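Carbonic anhydrase (Trichomonas vaginalis, PDB 6Y04) probably catalyses the reversible hydration of carbon dioxide to hydrogencarbonate as a beta-class carbonic anhydrase with one zinc ion per subunit. Local coordinates at residues 104-109 and 128-133; 165-170 and 174-179; 149-152 and 156-159. All blocks are in the same frame, centred on the assembly; numbering follows the deposited sequence.

How the contacts relate
Contacts 1 and 3 are mostly buried, whereas contact 2 runs from a covered strand to the outermost strand of the sheet within the chain. Contact 2 alone is built on backbone hydrogen bonds, with aliphatic pairs on its faces. Contact 1 joins two helices by apolar branches, and its polar groups bond within their segment or to outside residues. Contact 3, at the end of helix 140-152, mixes one close apolar pair with an arginine and a water that bind loop carbonyls. Helix 140-152 also touches the hairpin of contact 2, and strand 163-168 follows the loop of contact 3. All three reach the second subunit; contacts 2 and 3 come within about 6 Å at nearest atoms.

Contact 1. Residues 104-109 and 128-133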
loop_
_atom_site.group_PDB
_atom_site.type_symbol
_atom_site.label_atom_id
_atom_site.label_comp_id
_atom_site.label_asym_id
_atom_site.label_seq_id
_atom_site.Cartn_x
_atom_site.Cartn_y
_atom_site.Cartn_z
ATOM N N ALA A 104 12.858 8.330 -11.112
ATOM C CA ALA A 104 11.954 7.701 -12.058
ATOM C C ALA A 104 11.205 8.800 -12.803
ATOM O O ALA A 104 10.758 9.776 -12.213
ATOM C CB ALA A 104 11.001 6.778 -11.341
ATOM N N SER A 105 11.091 8.639 -14.118
ATOM C CA SER A 105 10.457 9.634 -14.962
ATOM C C SER A 105 9.653 8.910 -16.033
ATOM O O SER A 105 9.801 7.702 -16.194
ATOM C CB SER A 105 11.487 10.542 -15.574
ATOM O OG SER A 105 12.285 9.829 -16.500
ATOM N N THR A 106 8.819 9.655 -16.768
ATOM C CA THR A 106 8.046 9.078 -17.856
ATOM C C THR A 106 8.988 8.632 -18.972
ATOM O O THR A 106 8.731 7.635 -19.643
ATOM C CB THR A 106 6.928 10.015 -18.339
ATOM O OG1 THR A 106 7.447 11.341 -18.407
ATOM C CG2 THR A 106 5.722 10.015 -17.426
ATOM N N ASP A 107 10.098 9.364 -19.136
ATOM C CA ASP A 107 11.101 9.024 -20.130
ATOM C C ASP A 107 11.714 7.663 -19.820
ATOM O O ASP A 107 11.751 6.809 -20.693
ATOM C CB ASP A 107 12.086 10.177 -20.329
ATOM C CG ASP A 107 11.506 11.294 -21.190
ATOM O OD1 ASP A 107 10.283 11.273 -21.448
ATOM O OD2 ASP A 107 12.280 12.175 -21.617
ATOM N N SER A 108 12.174 7.474 -18.577
ATOM C CA SER A 108 12.888 6.268 -18.178
ATOM C C SER A 108 11.949 5.062 -18.191
ATOM O O SER A 108 12.332 3.979 -18.624
ATOM C CB SER A 108 13.573 6.435 -16.838
ATOM O OG SER A 108 12.651 6.332 -15.761
ATOM N N LEU A 109 10.705 5.272 -17.745
ATOM C CA LEU A 109 9.723 4.199 -17.745
ATOM C C LEU A 109 9.333 3.871 -19.180
ATOM O O LEU A 109 9.176 2.698 -19.518
ATOM C CB LEU A 109 8.504 4.589 -16.905
ATOM C CG LEU A 109 8.717 4.566 -15.392
ATOM C CD1 LEU A 109 7.585 5.280 -14.693
ATOM C CD2 LEU A 109 8.852 3.148 -14.850
ATOM N N SER A 128 0.884 11.406 -20.142
ATOM C CA SER A 128 0.476 12.614 -19.445
ATOM C C SER A 128 0.007 12.299 -18.023
ATOM O O SER A 128 0.439 12.942 -17.063
ATOM C CB SER A 128 -0.567 13.340 -20.227
ATOM O OG SER A 128 -0.388 14.735 -20.067
ATOM N N ASP A 129 -0.871 11.294 -17.902
ATOM C CA ASP A 129 -1.377 10.855 -16.611
ATOM C C ASP A 129 -0.242 10.319 -15.738
ATOM O O ASP A 129 -0.166 10.654 -14.557
ATOM C CB ASP A 129 -2.502 9.828 -16.764
ATOM C CG ASP A 129 -3.761 10.387 -17.399
ATOM O OD1 ASP A 129 -4.092 11.556 -17.111
ATOM O OD2 ASP A 129 -4.399 9.644 -18.182
ATOM N N LEU A 130 0.626 9.481 -16.330
ATOM C CA LEU A 130 1.710 8.822 -15.612
ATOM C C LEU A 130 2.642 9.868 -15.001
ATOM O O LEU A 130 3.209 9.644 -13.930
ATOM C CB LEU A 130 2.465 7.887 -16.567
ATOM C CG LEU A 130 3.609 7.068 -15.958
ATOM C CD1 LEU A 130 3.127 6.202 -14.806
ATOM C CD2 LEU A 130 4.298 6.206 -17.007
ATOM N N SER A 131 2.755 11.011 -15.689
ATOM C CA SER A 131 3.614 12.126 -15.318
ATOM C C SER A 131 3.288 12.628 -13.911
ATOM O O SER A 131 4.171 13.078 -13.176
ATOM C CB SER A 131 3.494 13.225 -16.343
ATOM O OG SER A 131 4.067 14.428 -15.861
ATOM N N LYS A 132 2.008 12.525 -13.541
ATOM C CA LYS A 132 1.509 13.099 -12.303
ATOM C C LYS A 132 2.051 12.341 -11.092
ATOM O O LYS A 132 2.136 12.905 -10.005
ATOM C CB LYS A 132 -0.012 13.229 -12.372
ATOM C CG LYS A 132 -0.454 14.416 -13.225
ATOM C CD LYS A 132 -1.859 14.325 -13.769
ATOM C CE LYS A 132 -2.195 15.498 -14.666
ATOM N NZ LYS A 132 -3.591 15.430 -15.163
ATOM N N TRP A 133 2.457 11.079 -11.301
ATOM C CA TRP A 133 3.025 10.245 -10.249
ATOM C C TRP A 133 4.546 10.387 -10.182
ATOM O O TRP A 133 5.113 10.559 -9.100
ATOM C CB TRP A 133 2.637 8.771 -10.440
ATOM C CG TRP A 133 1.301 8.361 -9.896
ATOM C CD1 TRP A 133 1.029 7.917 -8.634
ATOM C CD2 TRP A 133 0.057 8.304 -10.618
ATOM N NE1 TRP A 133 -0.298 7.610 -8.515
ATOM C CE2 TRP A 133 -0.923 7.834 -9.713
ATOM C CE3 TRP A 133 -0.331 8.610 -11.932
ATOM C CZ2 TRP A 133 -2.261 7.675 -10.082
ATOM C CZ3 TRP A 133 -1.652 8.444 -12.298
ATOM C CH2 TRP A 133 -2.602 7.983 -11.381
#
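The helix pair 106-115 and 120-134 meets here at the first turn of one helix and the last turns of the other, with T106 set against L130 and S131. The methyl CG2 of T106 does the touching: it lies 3.6 Å from the backbone N of S131 and 3.9 Å from CG of L130. A chi1 of 42° puts OG1 of T106 between the backbone N and the carbonyl carbon, where it bonds to D135, and leaves CG2 beside the N, facing the other helix. Threonine suits the place because one branch packs and the other makes a polar bond. One turn on, CD1 of L109 meets CD2 of L130 at 4.1 Å, the two leucine side chains crossing at a slant. L130 thus touches both T106 and L109. S131 is small enough to let the T106 methyl come close to its backbone; its CB is 4.1 Å from that methyl.

The start of helix 106-115 is secured by S105 at the N-cap: S108 N donates to S105 OG at 3.1 Å and 164°. The hydroxyl of S108 in turn donates to S105 O at 3.2 Å, and L109 N reaches that same oxygen from the same face of its carbonyl plane. Across the dimer, Y84 of the second subunit packs on L109 and L72 of the second subunit on L130, so the leucines are shared with the subunit interface. The arrangement is that of a serine-capped helix start packed on a neighbouring helix through small and aliphatic side chains.

Contact 2. Residues 165-170 and 174-179; sequences GLLIHP and KVTTII
The carbonyl oxygen of G165 accepts two backbone N-H groups, from I178 at 2.7 Å and from I179 at 3.0 Å, both approaching from the same face of its plane. This is a classic beta bulge in the antiparallel hairpin of strands 163-168 and 175-179: two residues of the second strand face one of the first, and the register shifts by one between G165 and L166. Glycine brings no side chain to the place where I178 and I179 crowd against it; CB of I178 is 3.5 Å from G165 O. In return, G165 N donates to I179 O with an almost straight bond, 171°.

Beyond the bulge L167 and T176 form a hydrogen-bonded pair, L167 N giving to T176 O and T176 N to L167 O. Next to them H169 N reaches K174 O, the last rung before the turn. L166 with T177 and I168 with V175 are non-hydrogen-bonded pairs whose side chains share one face of the sheet. Aliphatic side chains suit the buried positions of L166 and I168, while T177, with its hydroxyl, sits at the exposed rim. I168 also packs on H96, a zinc ligand, and L4 of the second subunit lies on L166 and T177. L167 and I179 point to the other face, against helix 140-152.

I178 keeps CG1 beside its backbone N, chi1 -53°, which lays that carbon 3.9 Å from CB of L167. On the opposite face, V175 divides its branches: CG1 sits 4.1 Å from L166 CB, while CG2 meets I168 CG1 at 3.9 Å.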
loop_
_atom_site.group_PDB
_atom_site.type_symbol
_atom_site.label_atom_id
_atom_site.label_comp_id
_atom_site.label_asym_id
_atom_site.label_seq_id
_atom_site.Cartn_x
_atom_site.Cartn_y
_atom_site.Cartn_z
ATOM N N GLY A 165 3.759 14.211 9.052
ATOM C CA GLY A 165 4.726 13.846 8.037
ATOM C C GLY A 165 6.017 13.360 8.677
ATOM O O GLY A 165 6.570 14.041 9.532
ATOM N N LEU A 166 6.458 12.170 8.258
ATOM C CA LEU A 166 7.671 11.565 8.781
ATOM C C LEU A 166 8.589 11.191 7.623
ATOM O O LEU A 166 8.139 10.959 6.501
ATOM C CB LEU A 166 7.314 10.320 9.595
ATOM C CG LEU A 166 6.329 10.530 10.745
ATOM C CD1 LEU A 166 6.055 9.219 11.461
ATOM C CD2 LEU A 166 6.833 11.573 11.731
ATOM N N LEU A 167 9.878 11.103 7.946
ATOM C CA LEU A 167 10.882 10.608 7.027
ATOM C C LEU A 167 11.642 9.485 7.727
ATOM O O LEU A 167 12.088 9.643 8.865
ATOM C CB LEU A 167 11.796 11.771 6.626
ATOM C CG LEU A 167 13.036 11.398 5.810
ATOM C CD1 LEU A 167 12.699 11.264 4.332
ATOM C CD2 LEU A 167 14.139 12.433 6.001
ATOM N N ILE A 168 11.730 8.333 7.047
ATOM C CA ILE A 168 12.509 7.214 7.547
ATOM C C ILE A 168 13.695 6.997 6.611
ATOM O O ILE A 168 13.584 7.176 5.398
ATOM C CB ILE A 168 11.650 5.940 7.740
ATOM C CG1 ILE A 168 12.451 4.802 8.379
ATOM C CG2 ILE A 168 10.983 5.500 6.444
ATOM C CD1 ILE A 168 11.626 3.623 8.839
ATOM N N HIS A 169 14.832 6.623 7.208
ATOM C CA HIS A 169 15.999 6.211 6.449
ATOM C C HIS A 169 15.940 4.707 6.196
ATOM O O HIS A 169 15.888 3.912 7.133
ATOM C CB HIS A 169 17.295 6.641 7.148
ATOM C CG HIS A 169 18.479 6.483 6.252
ATOM N ND1 HIS A 169 18.909 5.240 5.804
ATOM C CD2 HIS A 169 19.302 7.393 5.688
ATOM C CE1 HIS A 169 19.945 5.394 5.007
ATOM N NE2 HIS A 169 20.209 6.703 4.930
ATOM N N PRO A 170 15.988 4.259 4.923
ATOM C CA PRO A 170 15.743 2.849 4.607
ATOM C C PRO A 170 16.837 1.877 5.061
ATOM O O PRO A 170 16.612 0.666 5.086
ATOM C CB PRO A 170 15.552 2.860 3.082
ATOM C CG PRO A 170 16.327 4.069 2.606
ATOM C CD PRO A 170 16.271 5.079 3.735
ATOM N N LYS A 174 16.245 5.313 10.986
ATOM C CA LYS A 174 16.055 6.551 11.726
ATOM C C LYS A 174 14.850 7.308 11.168
ATOM O O LYS A 174 14.760 7.545 9.964
ATOM C CB LYS A 174 17.330 7.403 11.675
ATOM C CG LYS A 174 17.258 8.736 12.407
ATOM C CD LYS A 174 18.569 9.491 12.382
ATOM C CE LYS A 174 18.357 10.986 12.465
ATOM N NZ LYS A 174 19.621 11.717 12.206
ATOM N N VAL A 175 13.932 7.683 12.060
ATOM C CA VAL A 175 12.742 8.431 11.687
ATOM C C VAL A 175 12.906 9.866 12.182
ATOM O O VAL A 175 13.297 10.091 13.326
ATOM C CB VAL A 175 11.465 7.773 12.254
ATOM C CG1 VAL A 175 10.205 8.560 11.914
ATOM C CG2 VAL A 175 11.326 6.319 11.820
ATOM N N THR A 176 12.640 10.834 11.300
ATOM C CA THR A 176 12.653 12.234 11.693
ATOM C C THR A 176 11.296 12.859 11.356
ATOM O O THR A 176 10.777 12.659 10.262
ATOM C CB THR A 176 13.856 12.999 11.111
ATOM O OG1 THR A 176 13.431 13.912 10.099
ATOM C CG2 THR A 176 14.965 12.123 10.572
ATOM N N THR A 177 10.746 13.627 12.304
ATOM C CA THR A 177 9.492 14.342 12.139
ATOM C C THR A 177 9.680 15.477 11.136
ATOM O O THR A 177 10.638 16.238 11.224
ATOM C CB THR A 177 8.993 14.839 13.502
ATOM O OG1 THR A 177 8.838 13.672 14.308
ATOM C CG2 THR A 177 7.683 15.592 13.458
ATOM N N ILE A 178 8.759 15.572 10.176
ATOM C CA ILE A 178 8.789 16.642 9.190
ATOM C C ILE A 178 7.643 17.610 9.478
ATOM O O ILE A 178 7.874 18.810 9.605
ATOM C CB ILE A 178 8.734 16.071 7.759
ATOM C CG1 ILE A 178 9.812 15.009 7.515
ATOM C CG2 ILE A 178 8.789 17.186 6.725
ATOM C CD1 ILE A 178 11.245 15.501 7.650
ATOM N N ILE A 179 6.418 17.076 9.605
ATOM C CA ILE A 179 5.267 17.891 9.968
ATOM C C ILE A 179 4.556 17.280 11.172
ATOM O O ILE A 179 4.250 16.093 11.175
ATOM C CB ILE A 179 4.314 18.095 8.771
ATOM C CG1 ILE A 179 4.968 18.944 7.680
ATOM C CG2 ILE A 179 2.995 18.711 9.209
ATOM C CD1 ILE A 179 4.182 19.003 6.383
#

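Contact 3. Residues 149-152 and 156-159; sequences RCVR and LIPK
The last turn of helix 140-152 and the irregular segment 156-159 face one another where the chain comes back after its helix; their backbones are nearest at R152 and I157, with CA atoms 7.0 Å apart. That separation is filled by side chains and one water. V151 and I157 make the apolar part, their methyls tightly packed with CG1 of V151 3.4 Å from CD1 of I157. CG1 of I157 lies beside its backbone N, and the chain runs on extended to carry CD1 to the valine. Short and branched, V151 fits between the loop and the core: I67, L79 and I163 touch it too, and L80 of helix 74-85 lies on I157.

The contact closes the connection from helix 140-152 to strand 163-168, the strand beside 90-96 in the sheet of this beta-class carbonic anhydrase. R152 is the polar tie. Its CA-CB bond leads away from the loop, but bends at chi2 (35°) and chi3 (81°) bring the guanidinium back over it. NH1 donates to P158 O at 3.2 Å, with the oxygen near the edge but 20° out of the guanidinium plane; K159 O lies over one face without a hydrogen bond to NH2, which bonds instead to I161 O. An arginine suits this place because its N-H groups can serve two backbone carbonyls, P158 O and I161 O, and a water at once.

A water in the guanidinium plane completes the join. It accepts from R152 NH1 at 2.8 Å and donates to R152 O and to I157 O, the latter at 2.6 Å, linking the helix end to the loop backbone. K159 bends at chi2 and swings its amine back, but NZ stays 3.8 Å from R152 O, too long for a hydrogen bond.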
loop_
_atom_site.group_PDB
_atom_site.type_symbol
_atom_site.label_atom_id
_atom_site.label_comp_id
_atom_site.label_asym_id
_atom_site.label_seq_id
_atom_site.Cartn_x
_atom_site.Cartn_y
_atom_site.Cartn_z
ATOM N N ARG A 149 -0.187 18.066 2.646
ATOM C CA ARG A 149 -1.042 19.179 2.262
ATOM C C ARG A 149 -2.275 18.665 1.520
ATOM O O ARG A 149 -3.383 19.111 1.796
ATOM C CB ARG A 149 -0.269 20.222 1.450
ATOM C CG ARG A 149 -0.990 21.555 1.329
ATOM C CD ARG A 149 -0.482 22.426 0.189
ATOM N NE ARG A 149 0.059 21.622 -0.903
ATOM C CZ ARG A 149 -0.490 21.470 -2.108
ATOM N NH1 ARG A 149 -1.605 22.109 -2.433
ATOM N NH2 ARG A 149 0.102 20.699 -3.004
ATOM N N CYS A 150 -2.076 17.720 0.594
ATOM C CA CYS A 150 -3.155 17.256 -0.270
ATOM C C CYS A 150 -4.189 16.447 0.512
ATOM O O CYS A 150 -5.369 16.478 0.179
ATOM C CB CYS A 150 -2.643 16.469 -1.473
ATOM S SG CYS A 150 -1.901 17.532 -2.745
ATOM N N VAL A 151 -3.746 15.724 1.542
ATOM C CA VAL A 151 -4.676 15.016 2.404
ATOM C C VAL A 151 -5.472 16.040 3.215
ATOM O O VAL A 151 -6.691 15.935 3.322
ATOM C CB VAL A 151 -3.972 13.968 3.288
ATOM C CG1 VAL A 151 -4.957 13.227 4.182
ATOM C CG2 VAL A 151 -3.181 12.976 2.452
ATOM N N ARG A 152 -4.769 17.049 3.748
ATOM C CA ARG A 152 -5.381 18.100 4.550
ATOM C C ARG A 152 -6.503 18.793 3.774
ATOM O O ARG A 152 -7.608 18.946 4.287
ATOM C CB ARG A 152 -4.309 19.068 5.067
ATOM C CG ARG A 152 -4.832 20.252 5.870
ATOM C CD ARG A 152 -6.047 19.927 6.728
ATOM N NE ARG A 152 -5.752 19.271 7.998
ATOM C CZ ARG A 152 -6.456 18.273 8.524
ATOM N NH1 ARG A 152 -7.495 17.762 7.885
ATOM N NH2 ARG A 152 -6.098 17.775 9.689
ATOM N N LEU A 156 -13.090 15.489 1.751
ATOM C CA LEU A 156 -13.733 14.316 2.314
ATOM C C LEU A 156 -13.093 13.956 3.656
ATOM O O LEU A 156 -13.562 13.046 4.332
ATOM C CB LEU A 156 -13.628 13.150 1.328
ATOM C CG LEU A 156 -14.351 13.299 -0.011
ATOM C CD1 LEU A 156 -14.536 11.943 -0.666
ATOM C CD2 LEU A 156 -15.695 13.995 0.146
ATOM N N ILE A 157 -12.027 14.671 4.037
ATOM C CA ILE A 157 -11.274 14.323 5.232
ATOM C C ILE A 157 -11.505 15.376 6.315
ATOM O O ILE A 157 -11.232 16.559 6.109
ATOM C CB ILE A 157 -9.787 14.065 4.904
ATOM C CG1 ILE A 157 -9.635 12.714 4.204
ATOM C CG2 ILE A 157 -8.920 14.137 6.154
ATOM C CD1 ILE A 157 -8.258 12.434 3.696
ATOM N N PRO A 158 -12.009 14.968 7.507
ATOM C CA PRO A 158 -12.405 15.911 8.556
ATOM C C PRO A 158 -11.218 16.746 9.025
ATOM O O PRO A 158 -10.082 16.289 8.958
ATOM C CB PRO A 158 -12.877 15.017 9.712
ATOM C CG PRO A 158 -13.171 13.683 9.076
ATOM C CD PRO A 158 -12.211 13.569 7.909
ATOM N N LYS A 159 -11.505 17.956 9.515
ATOM C CA LYS A 159 -10.489 18.898 9.961
ATOM C C LYS A 159 -9.881 18.455 11.291
ATOM O O LYS A 159 -8.780 18.881 11.641
ATOM C CB LYS A 159 -11.084 20.308 10.041
ATOM C CG LYS A 159 -11.599 20.854 8.714
ATOM C CD LYS A 159 -10.533 20.908 7.632
ATOM C CE LYS A 159 -10.950 21.667 6.390
ATOM N NZ LYS A 159 -9.794 21.857 5.480
HETATM O O HOH W 1 -9.392 18.343 5.979
#